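Local coordinates for DNA topoisomerase 2-associated protein PAT1 (Saccharomyces cerevisiae, PDB 5LMG) that activates mRNA decapping and represses translation, its C-terminal domain directly binding the decapping enzyme Dcp2 and the exonuclease Xrn1, at residues E53-V58 with F102-K107; S141-T146 with L197-I202. The protein carries 2 engineered substitutions. All blocks are in the same frame, centred on the assembly; numbering follows the deposited sequence.

Contact 1 of 2, residues E53-V58 with F102-K107; sequences ELIETV and FDKGIK
Ile55 and Glu56 of helix 48-70 meet Phe102, Lys104 and Gly105 at the start of helix 103-114, a side-by-side helix pair in a largely helical domain whose sequence family belongs to the TPR clan. The two helical segments run in nearly the same direction, 30° apart, with axes 10.0 Å from each other. The apolar part rests on the two branches of Ile55. Ile55 CD1 lies obliquely against the Phe102 ring, 3.7 Å from Phe102 CD2, while Ile55 CG2, anti to the backbone N, packs 3.8 Å from Lys104 CB. Gly105 has no side chain, and this lets the backbones come close: its CA is 6.1 Å from that of Ile55. Met99 also touches Ile55, and Leu52 touches Phe102.

The polar part is a salt bridge. Lysine suits this place because its methylenes can lie along Ile55 while the ammonium reaches a carboxylate; Tyr59 adds a cation-pi contact. Glu56, bent at chi2 (-41°), swings its carboxylate back toward helix 103-114, where OE1 takes Lys104 NZ on its syn lone pair at 2.9 Å. A glutamine here would probably leave the Lys104 ammonium without its charged mate. Glu56 OE2 adds a weak bond from Lys104 NZ, 3.0 Å.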
# COMPACT_ATOMS: atom_id res chain seq x y z
N GLU A 53 -23.01 -2.40 17.59
CA GLU A 53 -23.16 -3.02 18.91
C GLU A 53 -21.90 -3.83 19.23
O GLU A 53 -21.42 -3.77 20.36
CB GLU A 53 -24.40 -3.92 18.96
CG GLU A 53 -24.74 -4.44 20.35
CD GLU A 53 -25.70 -5.62 20.40
OE1 GLU A 53 -25.42 -6.65 19.75
OE2 GLU A 53 -26.71 -5.52 21.15
N LEU A 54 -21.35 -4.56 18.23
CA LEU A 54 -20.13 -5.35 18.39
C LEU A 54 -18.94 -4.47 18.74
O LEU A 54 -18.16 -4.85 19.61
CB LEU A 54 -19.81 -6.21 17.15
CG LEU A 54 -20.73 -7.41 16.84
CD1 LEU A 54 -20.10 -8.29 15.76
CD2 LEU A 54 -21.04 -8.25 18.10
N ILE A 55 -18.82 -3.29 18.09
CA ILE A 55 -17.75 -2.31 18.32
C ILE A 55 -17.82 -1.82 19.79
O ILE A 55 -16.79 -1.82 20.46
CB ILE A 55 -17.76 -1.15 17.27
CG1 ILE A 55 -17.44 -1.69 15.86
CG2 ILE A 55 -16.75 -0.03 17.65
CD1 ILE A 55 -17.77 -0.76 14.68
N GLU A 56 -19.04 -1.48 20.28
CA GLU A 56 -19.28 -1.01 21.66
C GLU A 56 -18.84 -2.06 22.68
O GLU A 56 -18.19 -1.71 23.66
CB GLU A 56 -20.76 -0.61 21.90
CG GLU A 56 -21.26 0.58 21.09
CD GLU A 56 -20.32 1.76 20.94
OE1 GLU A 56 -19.89 2.33 21.98
OE2 GLU A 56 -20.00 2.12 19.78
N THR A 57 -19.17 -3.35 22.41
CA THR A 57 -18.77 -4.50 23.22
C THR A 57 -17.22 -4.61 23.23
O THR A 57 -16.64 -4.74 24.31
CB THR A 57 -19.46 -5.78 22.69
OG1 THR A 57 -20.87 -5.62 22.81
CG2 THR A 57 -19.03 -7.04 23.44
N VAL A 58 -16.57 -4.49 22.05
CA VAL A 58 -15.10 -4.53 21.92
C VAL A 58 -14.45 -3.44 22.79
O VAL A 58 -13.51 -3.75 23.54
CB VAL A 58 -14.61 -4.50 20.45
CG1 VAL A 58 -13.09 -4.27 20.37
CG2 VAL A 58 -14.99 -5.79 19.71
N PHE A 102 -15.84 1.03 10.00
CA PHE A 102 -16.06 2.17 10.90
C PHE A 102 -14.76 2.66 11.52
O PHE A 102 -13.91 1.83 11.89
CB PHE A 102 -17.07 1.79 11.99
CG PHE A 102 -18.44 1.43 11.46
CD1 PHE A 102 -19.39 2.41 11.22
CD2 PHE A 102 -18.77 0.10 11.18
CE1 PHE A 102 -20.65 2.08 10.70
CE2 PHE A 102 -20.03 -0.23 10.66
CZ PHE A 102 -20.96 0.76 10.43
N ASP A 103 -14.60 4.00 11.65
CA ASP A 103 -13.40 4.61 12.25
C ASP A 103 -13.13 4.10 13.65
O ASP A 103 -11.98 3.86 14.00
CB ASP A 103 -13.49 6.14 12.27
CG ASP A 103 -13.76 6.75 10.92
OD1 ASP A 103 -12.95 6.51 9.99
OD2 ASP A 103 -14.79 7.43 10.78
N LYS A 104 -14.22 3.92 14.45
CA LYS A 104 -14.16 3.39 15.81
C LYS A 104 -13.53 1.97 15.84
O LYS A 104 -12.66 1.72 16.67
CB LYS A 104 -15.55 3.42 16.47
CG LYS A 104 -15.48 3.84 17.92
CD LYS A 104 -16.84 3.90 18.57
CE LYS A 104 -16.71 3.92 20.07
NZ LYS A 104 -18.02 4.10 20.73
N GLY A 105 -13.90 1.11 14.89
CA GLY A 105 -13.32 -0.22 14.73
C GLY A 105 -11.83 -0.15 14.43
O GLY A 105 -11.03 -0.79 15.11
N ILE A 106 -11.44 0.72 13.48
CA ILE A 106 -10.04 0.96 13.09
C ILE A 106 -9.19 1.50 14.26
O ILE A 106 -8.11 0.97 14.53
CB ILE A 106 -9.96 1.89 11.82
CG1 ILE A 106 -10.61 1.21 10.58
CG2 ILE A 106 -8.50 2.33 11.51
CD1 ILE A 106 -10.95 2.18 9.44
N LYS A 107 -9.70 2.53 14.97
CA LYS A 107 -8.96 3.20 16.04
C LYS A 107 -8.63 2.31 17.27
O LYS A 107 -7.61 2.54 17.89
CB LYS A 107 -9.65 4.50 16.45
CG LYS A 107 -9.30 5.64 15.48
CD LYS A 107 -10.46 6.59 15.25
CE LYS A 107 -10.22 7.92 15.90
NZ LYS A 107 -11.40 8.83 15.77

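Contact 2 of 2, residues S141-T146 with L197-I202; sequences SSYKTT and LTTSKI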
# COMPACT_ATOMS: atom_id res chain seq x y z
N SER A 141 -10.83 3.02 -1.76
CA SER A 141 -9.52 3.46 -2.25
C SER A 141 -9.20 2.98 -3.69
O SER A 141 -8.14 3.31 -4.21
CB SER A 141 -8.41 3.06 -1.28
OG SER A 141 -8.37 1.65 -1.13
N SER A 142 -10.11 2.22 -4.32
CA SER A 142 -9.91 1.78 -5.71
C SER A 142 -10.52 2.83 -6.65
O SER A 142 -11.70 3.15 -6.53
CB SER A 142 -10.57 0.43 -5.97
OG SER A 142 -10.55 0.10 -7.36
N TYR A 143 -9.73 3.31 -7.63
CA TYR A 143 -10.22 4.25 -8.64
C TYR A 143 -11.28 3.60 -9.54
O TYR A 143 -12.05 4.31 -10.18
CB TYR A 143 -9.05 4.79 -9.48
CG TYR A 143 -8.37 3.78 -10.39
CD1 TYR A 143 -8.90 3.47 -11.64
CD2 TYR A 143 -7.13 3.23 -10.06
CE1 TYR A 143 -8.24 2.62 -12.52
CE2 TYR A 143 -6.45 2.39 -10.94
CZ TYR A 143 -7.01 2.08 -12.17
OH TYR A 143 -6.40 1.21 -13.03
N LYS A 144 -11.31 2.26 -9.61
CA LYS A 144 -12.28 1.52 -10.41
C LYS A 144 -13.65 1.50 -9.75
O LYS A 144 -14.63 1.81 -10.41
CB LYS A 144 -11.79 0.09 -10.71
CG LYS A 144 -10.80 0.00 -11.87
CD LYS A 144 -11.51 -0.05 -13.23
CE LYS A 144 -10.59 0.36 -14.36
NZ LYS A 144 -11.32 0.45 -15.66
N THR A 145 -13.71 1.14 -8.45
CA THR A 145 -14.99 1.07 -7.72
C THR A 145 -15.44 2.42 -7.13
O THR A 145 -16.64 2.61 -6.95
CB THR A 145 -14.96 -0.04 -6.66
OG1 THR A 145 -13.77 0.10 -5.89
CG2 THR A 145 -15.05 -1.44 -7.27
N THR A 146 -14.49 3.33 -6.83
CA THR A 146 -14.77 4.67 -6.28
C THR A 146 -13.97 5.72 -7.11
O THR A 146 -12.90 6.17 -6.67
CB THR A 146 -14.53 4.70 -4.76
OG1 THR A 146 -15.21 3.61 -4.14
CG2 THR A 146 -14.99 6.02 -4.10
N LEU A 197 -6.94 -5.52 -6.62
CA LEU A 197 -6.26 -5.05 -5.39
C LEU A 197 -5.21 -3.96 -5.67
O LEU A 197 -5.05 -3.03 -4.86
CB LEU A 197 -5.62 -6.21 -4.59
CG LEU A 197 -6.56 -7.26 -3.98
CD1 LEU A 197 -5.75 -8.23 -3.13
CD2 LEU A 197 -7.70 -6.63 -3.14
N THR A 198 -4.53 -4.05 -6.83
CA THR A 198 -3.51 -3.08 -7.25
C THR A 198 -4.09 -1.73 -7.74
O THR A 198 -3.32 -0.79 -7.92
CB THR A 198 -2.56 -3.69 -8.28
OG1 THR A 198 -3.24 -3.85 -9.52
CG2 THR A 198 -1.89 -4.99 -7.79
N THR A 199 -5.42 -1.64 -7.96
CA THR A 199 -6.10 -0.38 -8.34
C THR A 199 -6.40 0.45 -7.06
O THR A 199 -6.84 1.61 -7.14
CB THR A 199 -7.36 -0.60 -9.20
OG1 THR A 199 -8.41 -1.14 -8.39
CG2 THR A 199 -7.11 -1.45 -10.46
N SER A 200 -6.14 -0.15 -5.89
CA SER A 200 -6.35 0.46 -4.58
C SER A 200 -5.02 0.79 -3.92
O SER A 200 -4.11 -0.04 -3.89
CB SER A 200 -7.18 -0.48 -3.70
OG SER A 200 -6.93 -0.34 -2.31
N LYS A 201 -4.91 2.01 -3.35
CA LYS A 201 -3.73 2.47 -2.63
C LYS A 201 -3.40 1.52 -1.44
O LYS A 201 -2.24 1.14 -1.29
CB LYS A 201 -3.87 3.93 -2.17
CG LYS A 201 -2.59 4.52 -1.59
CD LYS A 201 -2.81 5.94 -1.11
CE LYS A 201 -1.52 6.71 -1.02
NZ LYS A 201 -1.75 8.13 -0.67
N ILE A 202 -4.42 1.12 -0.66
CA ILE A 202 -4.30 0.19 0.49
C ILE A 202 -3.88 -1.20 0.00
O ILE A 202 -2.97 -1.79 0.58
CB ILE A 202 -5.60 0.14 1.36
CG1 ILE A 202 -6.07 1.56 1.83
CG2 ILE A 202 -5.48 -0.85 2.55
CD1 ILE A 202 -5.04 2.40 2.69
O HOH W 1 -6.46 4.27 -6.52
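Ser142 and Thr199 join through their hydroxyls, Ser142 OG donating to Thr199 OG1 at 2.7 Å. Beside them Ser200 OG donates to Ser141 OG, also at 2.7 Å. Small hydroxyl side chains suit a place where the backbones nearly touch, the CA atoms of Ser142 and Ser200 being 4.0 Å apart. There the chains run nearly antiparallel and form a single beta bridge, in which Tyr143 N gives a weak bond to Thr199 O and the CA-H groups of Ser142 and Ser200 point at carbonyl oxygens. One water bridges Ser141 O (3.0 Å) and Thr199 O (2.8 Å), giving a hydrogen to each. The side chains of Tyr143 and Thr199 cross at about a right angle, the methyl Thr199 CG2 lying 3.9 Å from Tyr143 CZ.

Farther out, Ser142 OG, anti to its own backbone N (chi1 171°), accepts from Lys144 N in an ST turn. Ser141 OG also bonds to Ile137 O, and Thr199 OG1 to Phe196 O, tying each accepting hydroxyl to its own preceding helix. Ser200 N-caps helix 201-216, its OG taking Gly203 N, after a type I turn that begins at Leu197. Tyr143 OH bonds to Leu252 O, with Pro255 and Pro256 touching the side chain.

How the contacts relate
Contacts 1 and 2 follow in series along the chain, the first closing at Lys107 before the second opens at Ser141. Their centres lie about 24 Å apart and their nearest atoms about 9 Å, so they do not touch. Helix 151-174 runs between them: Ile106 of the first and Ile202 of the second both rest on Phe160, and one turn away Ser141 and Ile202 of contact 2 both touch Val157. Each contact includes the start of a helix, 103-114 and 201-216 respectively. The centre of contact 1 lies about 22 Å from the centre of the chain and is partly buried, whereas that of contact 2 lies about 10 Å from it and is buried.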